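Arginyl-tRNA synthetase, putative (Plasmodium falciparum, PDB 5JLD) probably catalyses the ATP-dependent attachment of L-arginine to tRNA(Arg), releasing AMP and diphosphate. Local coordinates at residues P141-E146 and N176-W181; L152-I157 and V378-V383; T80-I85 and I93-S98; K13-F18 and E31-T36. One frame throughout, in Å; residues are numbered along the deposited sequence.

Interaction 1: P141-E146 and N176-W181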
loop_
_atom_site.group_PDB
_atom_site.type_symbol
_atom_site.label_atom_id
_atom_site.label_comp_id
_atom_site.label_asym_id
_atom_site.label_seq_id
_atom_site.Cartn_x
_atom_site.Cartn_y
_atom_site.Cartn_z
ATOM N N PRO A 141 -12.796 -12.236 2.081
ATOM C CA PRO A 141 -13.041 -13.648 2.377
ATOM C C PRO A 141 -14.426 -14.089 1.895
ATOM O O PRO A 141 -15.256 -13.242 1.518
ATOM C CB PRO A 141 -12.960 -13.704 3.901
ATOM C CG PRO A 141 -13.442 -12.362 4.330
ATOM C CD PRO A 141 -12.915 -11.390 3.282
ATOM N N ASN A 142 -14.655 -15.401 1.911
ATOM C CA ASN A 142 -15.957 -15.988 1.595
ATOM C C ASN A 142 -16.569 -16.632 2.824
ATOM O O ASN A 142 -15.900 -17.415 3.501
ATOM C CB ASN A 142 -15.834 -17.036 0.487
ATOM C CG ASN A 142 -15.361 -16.445 -0.824
ATOM O OD1 ASN A 142 -15.847 -15.401 -1.255
ATOM N ND2 ASN A 142 -14.406 -17.112 -1.466
ATOM N N ILE A 143 -17.835 -16.305 3.098
ATOM C CA ILE A 143 -18.596 -16.925 4.178
ATOM C C ILE A 143 -18.561 -18.445 4.047
ATOM O O ILE A 143 -18.616 -18.981 2.938
ATOM C CB ILE A 143 -20.081 -16.442 4.189
ATOM C CG1 ILE A 143 -20.159 -14.911 4.239
ATOM C CG2 ILE A 143 -20.885 -17.110 5.322
ATOM C CD1 ILE A 143 -19.595 -14.251 5.527
ATOM N N ALA A 144 -18.443 -19.123 5.186
ATOM C CA ALA A 144 -18.463 -20.584 5.260
ATOM C C ALA A 144 -17.284 -21.214 4.529
ATOM O O ALA A 144 -17.332 -22.377 4.148
ATOM C CB ALA A 144 -19.788 -21.132 4.713
ATOM N N LYS A 145 -16.224 -20.436 4.347
ATOM C CA LYS A 145 -14.975 -20.952 3.808
ATOM C C LYS A 145 -13.793 -20.435 4.594
ATOM O O LYS A 145 -13.845 -19.355 5.177
ATOM C CB LYS A 145 -14.793 -20.575 2.344
ATOM C CG LYS A 145 -15.739 -21.260 1.411
ATOM C CD LYS A 145 -15.303 -21.016 -0.011
ATOM C CE LYS A 145 -16.094 -21.890 -0.958
ATOM N NZ LYS A 145 -15.690 -21.682 -2.374
ATOM N N GLU A 146 -12.708 -21.197 4.598
ATOM C CA GLU A 146 -11.558 -20.768 5.370
ATOM C C GLU A 146 -10.898 -19.605 4.643
ATOM O O GLU A 146 -10.804 -19.583 3.408
ATOM C CB GLU A 146 -10.569 -21.905 5.611
ATOM C CG GLU A 146 -10.839 -22.673 6.891
ATOM C CD GLU A 146 -11.103 -21.807 8.089
ATOM O OE1 GLU A 146 -10.516 -20.689 8.197
ATOM O OE2 GLU A 146 -11.984 -22.190 8.918
ATOM N N ASN A 176 -14.504 -4.340 2.527
ATOM C CA ASN A 176 -14.337 -5.774 2.426
ATOM C C ASN A 176 -15.512 -6.403 1.669
ATOM O O ASN A 176 -16.576 -6.559 2.248
ATOM C CB ASN A 176 -14.210 -6.369 3.835
ATOM C CG ASN A 176 -13.704 -7.795 3.826
ATOM O OD1 ASN A 176 -13.520 -8.399 2.766
ATOM N ND2 ASN A 176 -13.455 -8.336 5.012
ATOM N N HIS A 177 -15.299 -6.730 0.390
ATOM C CA HIS A 177 -16.295 -7.332 -0.508
ATOM C C HIS A 177 -16.411 -8.829 -0.229
ATOM O O HIS A 177 -15.920 -9.656 -0.996
ATOM C CB HIS A 177 -15.904 -7.073 -1.977
ATOM C CG HIS A 177 -16.943 -7.465 -2.992
ATOM N ND1 HIS A 177 -17.882 -6.581 -3.471
ATOM C CD2 HIS A 177 -17.129 -8.623 -3.679
ATOM C CE1 HIS A 177 -18.637 -7.190 -4.375
ATOM N NE2 HIS A 177 -18.190 -8.423 -4.525
ATOM N N VAL A 178 -17.040 -9.168 0.894
ATOM C CA VAL A 178 -17.105 -10.556 1.351
ATOM C C VAL A 178 -18.055 -11.378 0.475
ATOM O O VAL A 178 -19.074 -10.864 0.005
ATOM C CB VAL A 178 -17.533 -10.625 2.840
ATOM C CG1 VAL A 178 -18.799 -9.811 3.087
ATOM C CG2 VAL A 178 -17.716 -12.063 3.302
ATOM N N GLY A 179 -17.706 -12.644 0.231
ATOM C CA GLY A 179 -18.567 -13.538 -0.520
ATOM C C GLY A 179 -19.704 -14.091 0.340
ATOM O O GLY A 179 -19.604 -15.185 0.895
ATOM N N ASP A 180 -20.796 -13.337 0.451
ATOM C CA ASP A 180 -21.900 -13.714 1.334
ATOM C C ASP A 180 -23.180 -13.984 0.555
ATOM O O ASP A 180 -24.276 -13.908 1.100
ATOM C CB ASP A 180 -22.165 -12.613 2.369
ATOM C CG ASP A 180 -22.601 -11.297 1.727
ATOM O OD1 ASP A 180 -22.439 -11.138 0.491
ATOM O OD2 ASP A 180 -23.105 -10.419 2.467
ATOM N N TRP A 181 -23.041 -14.290 -0.726
ATOM C CA TRP A 181 -24.203 -14.543 -1.552
ATOM C C TRP A 181 -23.848 -15.582 -2.623
ATOM O O TRP A 181 -24.180 -15.441 -3.799
ATOM C CB TRP A 181 -24.701 -13.230 -2.165
ATOM C CG TRP A 181 -26.112 -13.285 -2.667
ATOM C CD1 TRP A 181 -26.504 -13.326 -3.975
ATOM C CD2 TRP A 181 -27.322 -13.302 -1.884
ATOM N NE1 TRP A 181 -27.871 -13.374 -4.058
ATOM C CE2 TRP A 181 -28.401 -13.363 -2.792
ATOM C CE3 TRP A 181 -27.593 -13.278 -0.511
ATOM C CZ2 TRP A 181 -29.731 -13.391 -2.375
ATOM C CZ3 TRP A 181 -28.917 -13.314 -0.094
ATOM C CH2 TRP A 181 -29.969 -13.362 -1.026
#
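Asn142 and Gly179 meet as a single backbone bridge, CA to CA 4.2 Å, where two loops leave the C-terminal ends of adjacent parallel strands, 133-137 and 171-176, in the Rossmann-type catalytic domain of a class I synthetase. The two strands belong to one beta-alpha-beta crossover through helix 149-167. Two backbone bonds flank the pair. Gly179 N donates to Pro141 O at 2.8 Å. The return bond runs from Ile143 N to Gly179 O and is 3.0 Å long. Close approach at the bridge also brings in a side chain: the amide oxygen OD1 of Asn142 lies 3.4 Å from Gly179 CA, over the glycine. Beside the bridge, Ile143 CD1 packs obliquely on Val178 CG2 at 3.6 Å, while Ile143 CG1 rests on Asp180 CB. Turns hold both loops in shape. Asn142 to Lys145 form a type II turn, closed by Lys145 N on Asn142 O, and His177 and Gly179 each centre an inverse gamma turn. Farther out, helix 242-265 covers Pro141 with Phe259 and Tyr263, and Ser276 bonds the carboxylate of Asp180 through OD2. Asn176, with CG anti to its backbone N (chi1 -166°), sends its amide toward the proline ring. ND2 is held by the hydroxyl of Tyr263 and OD1 by the backbone N of Ser140, and this fixed OD1 lies just 3.1 Å from Pro141 CD.

Interaction 2: L152-I157 and V378-V383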
loop_
_atom_site.group_PDB
_atom_site.type_symbol
_atom_site.label_atom_id
_atom_site.label_comp_id
_atom_site.label_asym_id
_atom_site.label_seq_id
_atom_site.Cartn_x
_atom_site.Cartn_y
_atom_site.Cartn_z
ATOM N N LEU A 152 -4.916 -13.232 3.378
ATOM C CA LEU A 152 -4.016 -12.570 4.318
ATOM C C LEU A 152 -3.183 -11.513 3.609
ATOM O O LEU A 152 -3.118 -10.358 4.038
ATOM C CB LEU A 152 -3.098 -13.586 4.992
ATOM C CG LEU A 152 -2.071 -13.005 5.965
ATOM C CD1 LEU A 152 -2.753 -12.331 7.144
ATOM C CD2 LEU A 152 -1.116 -14.072 6.433
ATOM N N ARG A 153 -2.543 -11.919 2.520
ATOM C CA ARG A 153 -1.738 -10.999 1.724
ATOM C C ARG A 153 -2.559 -9.796 1.260
ATOM O O ARG A 153 -2.116 -8.652 1.373
ATOM C CB ARG A 153 -1.145 -11.717 0.517
ATOM C CG ARG A 153 -0.203 -10.828 -0.293
ATOM C CD ARG A 153 0.750 -11.656 -1.154
ATOM N NE ARG A 153 1.960 -10.909 -1.471
ATOM C CZ ARG A 153 2.881 -11.307 -2.341
ATOM N NH1 ARG A 153 2.718 -12.448 -2.998
ATOM N NH2 ARG A 153 3.962 -10.555 -2.556
ATOM N N SER A 154 -3.764 -10.062 0.751
ATOM C CA SER A 154 -4.630 -8.983 0.290
ATOM C C SER A 154 -4.957 -8.031 1.436
ATOM O O SER A 154 -5.044 -6.806 1.257
ATOM C CB SER A 154 -5.926 -9.550 -0.310
ATOM O OG SER A 154 -6.792 -8.497 -0.682
ATOM N N THR A 155 -5.133 -8.614 2.615
ATOM C CA THR A 155 -5.510 -7.876 3.811
ATOM C C THR A 155 -4.379 -6.928 4.203
ATOM O O THR A 155 -4.606 -5.727 4.426
ATOM C CB THR A 155 -5.852 -8.850 4.966
ATOM O OG1 THR A 155 -6.917 -9.712 4.551
ATOM C CG2 THR A 155 -6.276 -8.118 6.235
ATOM N N ILE A 156 -3.156 -7.467 4.222
ATOM C CA ILE A 156 -1.935 -6.726 4.583
ATOM C C ILE A 156 -1.592 -5.586 3.612
ATOM O O ILE A 156 -1.368 -4.406 4.016
ATOM C CB ILE A 156 -0.752 -7.707 4.676
ATOM C CG1 ILE A 156 -1.013 -8.697 5.818
ATOM C CG2 ILE A 156 0.560 -6.963 4.883
ATOM C CD1 ILE A 156 -0.075 -9.887 5.867
ATOM N N ILE A 157 -1.565 -5.930 2.328
ATOM C CA ILE A 157 -1.336 -4.924 1.287
ATOM C C ILE A 157 -2.393 -3.808 1.334
ATOM O O ILE A 157 -2.066 -2.598 1.400
ATOM C CB ILE A 157 -1.341 -5.581 -0.105
ATOM C CG1 ILE A 157 -0.149 -6.550 -0.246
ATOM C CG2 ILE A 157 -1.365 -4.520 -1.186
ATOM C CD1 ILE A 157 -0.071 -7.225 -1.606
ATOM N N VAL A 378 -4.454 -3.651 -8.175
ATOM C CA VAL A 378 -3.227 -3.958 -7.449
ATOM C C VAL A 378 -3.133 -5.472 -7.244
ATOM O O VAL A 378 -3.753 -6.037 -6.325
ATOM C CB VAL A 378 -3.172 -3.243 -6.069
ATOM C CG1 VAL A 378 -1.945 -3.670 -5.288
ATOM C CG2 VAL A 378 -3.219 -1.718 -6.221
ATOM N N GLY A 379 -2.347 -6.127 -8.102
ATOM C CA GLY A 379 -2.260 -7.572 -8.115
ATOM C C GLY A 379 -1.218 -8.106 -7.164
ATOM O O GLY A 379 -0.233 -7.424 -6.893
ATOM N N PHE A 380 -1.415 -9.316 -6.645
ATOM C CA PHE A 380 -0.327 -9.941 -5.880
ATOM C C PHE A 380 -0.146 -11.402 -6.277
ATOM O O PHE A 380 -1.081 -12.046 -6.756
ATOM C CB PHE A 380 -0.558 -9.830 -4.363
ATOM C CG PHE A 380 -1.867 -10.428 -3.896
ATOM C CD1 PHE A 380 -2.008 -11.806 -3.737
ATOM C CD2 PHE A 380 -2.955 -9.614 -3.617
ATOM C CE1 PHE A 380 -3.214 -12.360 -3.317
ATOM C CE2 PHE A 380 -4.160 -10.166 -3.191
ATOM C CZ PHE A 380 -4.289 -11.542 -3.045
ATOM N N GLY A 381 1.060 -11.918 -6.064
ATOM C CA GLY A 381 1.370 -13.301 -6.381
ATOM C C GLY A 381 1.043 -14.298 -5.286
ATOM O O GLY A 381 0.511 -13.948 -4.228
ATOM N N PHE A 382 1.362 -15.558 -5.551
ATOM C CA PHE A 382 1.122 -16.641 -4.610
ATOM C C PHE A 382 2.117 -16.670 -3.458
ATOM O O PHE A 382 3.307 -16.419 -3.642
ATOM C CB PHE A 382 1.172 -17.980 -5.343
ATOM C CG PHE A 382 0.216 -18.067 -6.487
ATOM C CD1 PHE A 382 -1.092 -18.464 -6.284
ATOM C CD2 PHE A 382 0.615 -17.711 -7.761
ATOM C CE1 PHE A 382 -1.978 -18.536 -7.340
ATOM C CE2 PHE A 382 -0.269 -17.776 -8.822
ATOM C CZ PHE A 382 -1.568 -18.190 -8.609
ATOM N N VAL A 383 1.620 -16.991 -2.271
ATOM C CA VAL A 383 2.482 -17.362 -1.164
ATOM C C VAL A 383 2.652 -18.878 -1.199
ATOM O O VAL A 383 1.662 -19.603 -1.293
ATOM C CB VAL A 383 1.894 -16.923 0.176
ATOM C CG1 VAL A 383 2.868 -17.224 1.309
ATOM C CG2 VAL A 383 1.542 -15.442 0.122
#
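The helix segment bearing Arg153 and the strand segment bearing Phe380 run at 139° to one another, with axes 9.7 Å apart at closest approach. Arg153 and Phe380 lie alongside, pointing opposite ways. Arg153 CG sits over one face of the phenyl ring, 4.3 Å from its centroid and offset toward the rim, a CH-pi contact. Phe380 CB in turn lies over a face of the guanidinium, whose plane is tilted 37° from the ring. With Arg153 CG anti to the backbone N (chi1 -176°) and the chain extended as far as NE, NH1 comes to 2.9 Å from Gly381 O, a weak, bent bond at the guanidinium edge. Stronger grips lie outside: Asp452 pairs with NE and Ser459 O accepts from NH1, which probably balances the buried charge. Ser154 CB presses on the ring at CE2, 3.4 Å away, while its OG takes the backbone N of Ser139. Ile157 CD1 touches Phe380 CB at 3.8 Å. Helix 149-167 begins within the HIGH-type signature of class I synthetases and packs against the parallel Rossmann sheet. Strand 374-380 is the edge strand beside 343-349, whose Val347 touches both Ile157 and Phe380, and Leu453 of helix 436-453 covers Ile157.

Interaction 3: T80-I85 and I93-S98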
loop_
_atom_site.group_PDB
_atom_site.type_symbol
_atom_site.label_atom_id
_atom_site.label_comp_id
_atom_site.label_asym_id
_atom_site.label_seq_id
_atom_site.Cartn_x
_atom_site.Cartn_y
_atom_site.Cartn_z
ATOM N N THR A 80 20.942 27.643 -6.331
ATOM C CA THR A 80 21.850 27.590 -5.196
ATOM C C THR A 80 21.650 26.314 -4.385
ATOM O O THR A 80 22.514 25.948 -3.597
ATOM C CB THR A 80 21.687 28.804 -4.258
ATOM O OG1 THR A 80 20.357 28.836 -3.730
ATOM C CG2 THR A 80 21.969 30.105 -5.006
ATOM N N ILE A 81 20.524 25.627 -4.575
ATOM C CA ILE A 81 20.282 24.397 -3.813
ATOM C C ILE A 81 21.081 23.219 -4.359
ATOM O O ILE A 81 21.188 22.171 -3.722
ATOM C CB ILE A 81 18.795 24.028 -3.788
ATOM C CG1 ILE A 81 18.316 23.622 -5.180
ATOM C CG2 ILE A 81 17.976 25.202 -3.251
ATOM C CD1 ILE A 81 16.952 22.991 -5.167
ATOM N N PHE A 82 21.636 23.394 -5.551
ATOM C CA PHE A 82 22.545 22.414 -6.123
ATOM C C PHE A 82 23.970 22.719 -5.681
ATOM O O PHE A 82 24.517 23.765 -6.028
ATOM C CB PHE A 82 22.463 22.419 -7.650
ATOM C CG PHE A 82 21.158 21.939 -8.183
ATOM C CD1 PHE A 82 20.368 21.081 -7.437
ATOM C CD2 PHE A 82 20.714 22.351 -9.429
ATOM C CE1 PHE A 82 19.144 20.630 -7.926
ATOM C CE2 PHE A 82 19.496 21.911 -9.928
ATOM C CZ PHE A 82 18.708 21.044 -9.170
ATOM N N GLU A 83 24.561 21.821 -4.905
ATOM C CA GLU A 83 25.963 21.976 -4.523
ATOM C C GLU A 83 26.850 21.678 -5.719
ATOM O O GLU A 83 27.936 22.239 -5.872
ATOM C CB GLU A 83 26.315 21.052 -3.361
ATOM C CG GLU A 83 27.812 20.824 -3.155
ATOM C CD GLU A 83 28.078 19.643 -2.249
ATOM O OE1 GLU A 83 27.762 19.747 -1.042
ATOM O OE2 GLU A 83 28.580 18.608 -2.743
ATOM N N GLU A 84 26.365 20.789 -6.573
ATOM C CA GLU A 84 27.102 20.378 -7.750
ATOM C C GLU A 84 26.137 19.925 -8.841
ATOM O O GLU A 84 25.090 19.340 -8.560
ATOM C CB GLU A 84 28.085 19.264 -7.388
ATOM C CG GLU A 84 28.486 18.361 -8.531
ATOM C CD GLU A 84 29.393 17.236 -8.073
ATOM O OE1 GLU A 84 30.033 17.397 -7.012
ATOM O OE2 GLU A 84 29.445 16.184 -8.750
ATOM N N ILE A 85 26.495 20.224 -10.082
ATOM C CA ILE A 85 25.757 19.765 -11.237
ATOM C C ILE A 85 26.786 19.448 -12.325
ATOM O O ILE A 85 27.637 20.285 -12.655
ATOM C CB ILE A 85 24.722 20.808 -11.689
ATOM C CG1 ILE A 85 24.102 20.412 -13.030
ATOM C CG2 ILE A 85 25.351 22.210 -11.722
ATOM C CD1 ILE A 85 22.784 21.089 -13.314
ATOM N N ILE A 93 22.891 14.032 -16.650
ATOM C CA ILE A 93 23.298 15.107 -15.756
ATOM C C ILE A 93 23.009 14.731 -14.312
ATOM O O ILE A 93 21.912 14.307 -13.993
ATOM C CB ILE A 93 22.551 16.425 -16.098
ATOM C CG1 ILE A 93 22.914 16.920 -17.504
ATOM C CG2 ILE A 93 22.803 17.487 -15.056
ATOM C CD1 ILE A 93 21.927 17.953 -18.058
ATOM N N THR A 94 23.984 14.877 -13.436
ATOM C CA THR A 94 23.784 14.564 -12.028
ATOM C C THR A 94 23.870 15.819 -11.185
ATOM O O THR A 94 24.604 16.764 -11.513
ATOM C CB THR A 94 24.822 13.539 -11.502
ATOM O OG1 THR A 94 26.140 14.055 -11.696
ATOM C CG2 THR A 94 24.683 12.184 -12.224
ATOM N N VAL A 95 23.110 15.831 -10.099
ATOM C CA VAL A 95 23.135 16.938 -9.158
ATOM C C VAL A 95 23.234 16.416 -7.735
ATOM O O VAL A 95 22.784 15.290 -7.421
ATOM C CB VAL A 95 21.883 17.838 -9.270
ATOM C CG1 VAL A 95 21.823 18.512 -10.620
ATOM C CG2 VAL A 95 20.595 17.024 -8.995
ATOM N N LYS A 96 23.842 17.250 -6.895
ATOM C CA LYS A 96 23.911 17.044 -5.457
ATOM C C LYS A 96 23.232 18.214 -4.786
ATOM O O LYS A 96 23.478 19.369 -5.142
ATOM C CB LYS A 96 25.353 16.946 -4.953
ATOM C CG LYS A 96 26.093 15.676 -5.312
ATOM C CD LYS A 96 27.475 15.660 -4.648
ATOM C CE LYS A 96 28.294 14.453 -5.078
ATOM N NZ LYS A 96 29.704 14.524 -4.604
ATOM N N LEU A 97 22.379 17.920 -3.809
ATOM C CA LEU A 97 21.767 18.971 -3.025
ATOM C C LEU A 97 22.805 19.557 -2.081
ATOM O O LEU A 97 23.616 18.829 -1.518
ATOM C CB LEU A 97 20.569 18.426 -2.249
ATOM C CG LEU A 97 19.538 17.786 -3.168
ATOM C CD1 LEU A 97 18.502 17.064 -2.352
ATOM C CD2 LEU A 97 18.902 18.886 -4.005
ATOM N N SER A 98 22.773 20.870 -1.906
ATOM C CA SER A 98 23.671 21.527 -0.961
ATOM C C SER A 98 23.363 21.155 0.489
ATOM O O SER A 98 22.247 20.756 0.840
ATOM C CB SER A 98 23.585 23.044 -1.113
ATOM O OG SER A 98 22.321 23.494 -0.639
HETATM O O HOH W 1 26.171 17.872 -0.562
HETATM O O HOH W 2 26.483 15.209 -9.068
#
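Phe82 has CG anti to its carbonyl carbon (chi1 -67°) and Val95 has CG1 placed likewise (chi1 -64°); the pair of torsions sets that methyl squarely over the phenyl ring. Val95 CG1 stands 4.0 Å from the Phe82 centroid and only 4° off the ring normal, a CH-pi contact, while Leu97 CD2 comes to the ring edge. On the same side of the hairpin as Val95, Ile85 lies side by side with it and with Ile93, Ile85 CG1 to Ile93 CG2 3.8 Å. The backbones pair antiparallel through a classic beta bulge: Glu83 and Glu84 both face Lys96. Glu83 N gives a 2.7 Å bond to Lys96 O, and Lys96 N returns one of 2.9 Å to Glu84 O. Past the bulge, Ser98 N reaches Ile81 O at 2.7 Å. The extended Lys96 chain leans across toward both acids and makes a long salt bridge, NZ to Glu84 OE1 3.8 Å. One water links the Glu83 carboxylate to Leu97 O; another joins Glu84 OE2 to Thr94 OG1. Strand 82-86 edges the four-stranded sheet, strand 45-47 flanks 93-97, and helices 10-25 and 66-75 cover the face of Ile85 and Ile93.

Interaction 4: K13-F18 and E31-T36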
loop_
_atom_site.group_PDB
_atom_site.type_symbol
_atom_site.label_atom_id
_atom_site.label_comp_id
_atom_site.label_asym_id
_atom_site.label_seq_id
_atom_site.Cartn_x
_atom_site.Cartn_y
_atom_site.Cartn_z
ATOM N N LYS A 13 10.361 18.952 -7.704
ATOM C CA LYS A 13 11.091 20.217 -7.694
ATOM C C LYS A 13 12.207 20.229 -8.760
ATOM O O LYS A 13 12.302 21.135 -9.622
ATOM C CB LYS A 13 11.676 20.456 -6.302
ATOM C CG LYS A 13 12.365 21.797 -6.146
ATOM C CD LYS A 13 12.901 22.007 -4.736
ATOM C CE LYS A 13 13.273 23.474 -4.540
ATOM N NZ LYS A 13 13.650 23.805 -3.140
ATOM N N ILE A 14 13.036 19.197 -8.705
ATOM C CA ILE A 14 14.161 19.061 -9.627
ATOM C C ILE A 14 13.682 18.821 -11.067
ATOM O O ILE A 14 14.234 19.401 -12.035
ATOM C CB ILE A 14 15.082 17.928 -9.188
ATOM C CG1 ILE A 14 15.841 18.328 -7.912
ATOM C CG2 ILE A 14 16.019 17.557 -10.306
ATOM C CD1 ILE A 14 16.867 17.282 -7.429
ATOM N N LYS A 15 12.642 17.991 -11.198
ATOM C CA LYS A 15 12.026 17.749 -12.505
ATOM C C LYS A 15 11.616 19.065 -13.129
ATOM O O LYS A 15 11.889 19.309 -14.304
ATOM C CB LYS A 15 10.806 16.816 -12.405
ATOM C CG LYS A 15 10.242 16.434 -13.765
ATOM C CD LYS A 15 8.882 15.738 -13.668
ATOM C CE LYS A 15 8.142 15.800 -15.014
ATOM N NZ LYS A 15 8.078 17.201 -15.566
ATOM N N THR A 16 10.971 19.917 -12.336
ATOM C CA THR A 16 10.574 21.238 -12.827
ATOM C C THR A 16 11.789 22.098 -13.234
ATOM O O THR A 16 11.802 22.701 -14.316
ATOM C CB THR A 16 9.749 21.999 -11.776
ATOM O OG1 THR A 16 8.527 21.293 -11.541
ATOM C CG2 THR A 16 9.428 23.420 -12.268
ATOM N N ILE A 17 12.809 22.151 -12.382
ATOM C CA ILE A 17 14.020 22.908 -12.751
ATOM C C ILE A 17 14.601 22.470 -14.131
ATOM O O ILE A 17 14.879 23.307 -15.035
ATOM C CB ILE A 17 15.076 22.785 -11.632
ATOM C CG1 ILE A 17 14.594 23.560 -10.395
ATOM C CG2 ILE A 17 16.499 23.239 -12.112
ATOM C CD1 ILE A 17 15.384 23.277 -9.151
ATOM N N PHE A 18 14.716 21.161 -14.327
ATOM C CA PHE A 18 15.222 20.664 -15.607
ATOM C C PHE A 18 14.275 20.942 -16.778
ATOM O O PHE A 18 14.723 21.300 -17.873
ATOM C CB PHE A 18 15.517 19.168 -15.525
ATOM C CG PHE A 18 16.855 18.866 -14.929
ATOM C CD1 PHE A 18 17.985 18.781 -15.739
ATOM C CD2 PHE A 18 16.997 18.701 -13.552
ATOM C CE1 PHE A 18 19.229 18.515 -15.186
ATOM C CE2 PHE A 18 18.244 18.440 -12.991
ATOM C CZ PHE A 18 19.360 18.342 -13.811
ATOM N N GLU A 31 9.267 17.681 -24.832
ATOM C CA GLU A 31 10.219 16.801 -24.172
ATOM C C GLU A 31 9.989 16.889 -22.665
ATOM O O GLU A 31 10.400 17.852 -22.018
ATOM C CB GLU A 31 11.663 17.192 -24.548
ATOM C CG GLU A 31 12.772 16.416 -23.819
ATOM C CD GLU A 31 12.967 15.008 -24.358
ATOM O OE1 GLU A 31 12.672 14.773 -25.549
ATOM O OE2 GLU A 31 13.388 14.123 -23.581
ATOM N N ASP A 32 9.305 15.895 -22.113
ATOM C CA ASP A 32 9.003 15.894 -20.692
ATOM C C ASP A 32 10.222 15.419 -19.917
ATOM O O ASP A 32 10.743 14.329 -20.165
ATOM C CB ASP A 32 7.790 15.013 -20.394
ATOM C CG ASP A 32 7.240 15.236 -18.997
ATOM O OD1 ASP A 32 7.685 14.543 -18.057
ATOM O OD2 ASP A 32 6.358 16.106 -18.840
ATOM N N ALA A 33 10.688 16.257 -18.996
ATOM C CA ALA A 33 11.875 15.942 -18.214
ATOM C C ALA A 33 11.603 14.751 -17.315
ATOM O O ALA A 33 10.553 14.667 -16.685
ATOM C CB ALA A 33 12.313 17.137 -17.385
ATOM N N ILE A 34 12.547 13.823 -17.273
ATOM C CA ILE A 34 12.447 12.713 -16.345
ATOM C C ILE A 34 13.643 12.739 -15.402
ATOM O O ILE A 34 14.790 12.905 -15.820
ATOM C CB ILE A 34 12.356 11.359 -17.065
ATOM C CG1 ILE A 34 11.087 11.308 -17.924
ATOM C CG2 ILE A 34 12.340 10.231 -16.050
ATOM C CD1 ILE A 34 10.852 9.969 -18.611
ATOM N N VAL A 35 13.345 12.589 -14.122
ATOM C CA VAL A 35 14.329 12.672 -13.072
ATOM C C VAL A 35 14.359 11.368 -12.284
ATOM O O VAL A 35 13.318 10.835 -11.890
ATOM C CB VAL A 35 14.027 13.882 -12.155
ATOM C CG1 VAL A 35 14.778 13.784 -10.820
ATOM C CG2 VAL A 35 14.376 15.156 -12.894
ATOM N N THR A 36 15.562 10.842 -12.100
ATOM C CA THR A 36 15.786 9.654 -11.290
ATOM C C THR A 36 16.827 9.930 -10.220
ATOM O O THR A 36 17.311 11.052 -10.075
ATOM C CB THR A 36 16.283 8.451 -12.127
ATOM O OG1 THR A 36 17.596 8.733 -12.622
ATOM C CG2 THR A 36 15.346 8.145 -13.282
#
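Lys15 leaves its helix beside Val35, its CB 4.0 Å from Val35 CG2, and then runs along the backbone of segment 31-36. CG passes 3.4 Å from Ala33 O and CD stays near the same oxygen. CE comes closest to it, 3.1 Å from Ala33 O, and also lies 3.3 Å from Asp32 OD1. Straight up to CE, the chain then bends (chi4 -51°), leaving NZ 3.7 Å from Asp32 OD1, a long salt bridge in which the two side chains cross at about a right angle. Lysine methylenes thus lie against a carbonyl while the charge stays at the exposed carboxylate. This is helix-on-sheet packing in the N-terminal domain particular to arginyl-tRNA synthetases, which in relatives contacts the D-loop of tRNA. Beneath the lysine the meeting is apolar. Val35 CG2 nestles on the helix backbone, 3.5 Å from Lys15 CA, and touches Ile14 CG2 at 3.9 Å. Ala33 CB faces Phe18 CB at 4.2 Å. From the next helical turn, Gln19 brackets the loop, its OE1 accepting from Ala33 N and its NE2 donating to Glu31 O. Tyr45 of strand 45-47 touches both Ile14 and Val35, and Asn49 ND2 bonds Asp32 O.

In the fold
Interactions 3 and 4 build one small domain: helix 10-25 from interaction 4 lies on the sheet that interaction 3 closes at its edge, and the two touch directly, Phe18 CE1 on Ile93 CG2 and Phe82 CE1 on Ile14 CG1. Both pair an apolar face with a long lysine–acid bridge toward the surface. Interactions 1, 2 and 4 are largely buried, interaction 3 only partly so. Interactions 1 and 2, with centres about 16 Å apart, sit in the catalytic domain: interaction 1 is mainly backbone pairing between loops, whereas interaction 2 lays an arginine methylene over an aromatic face (CH-pi) and meets its charge inside the protein. Their segments alternate along the chain.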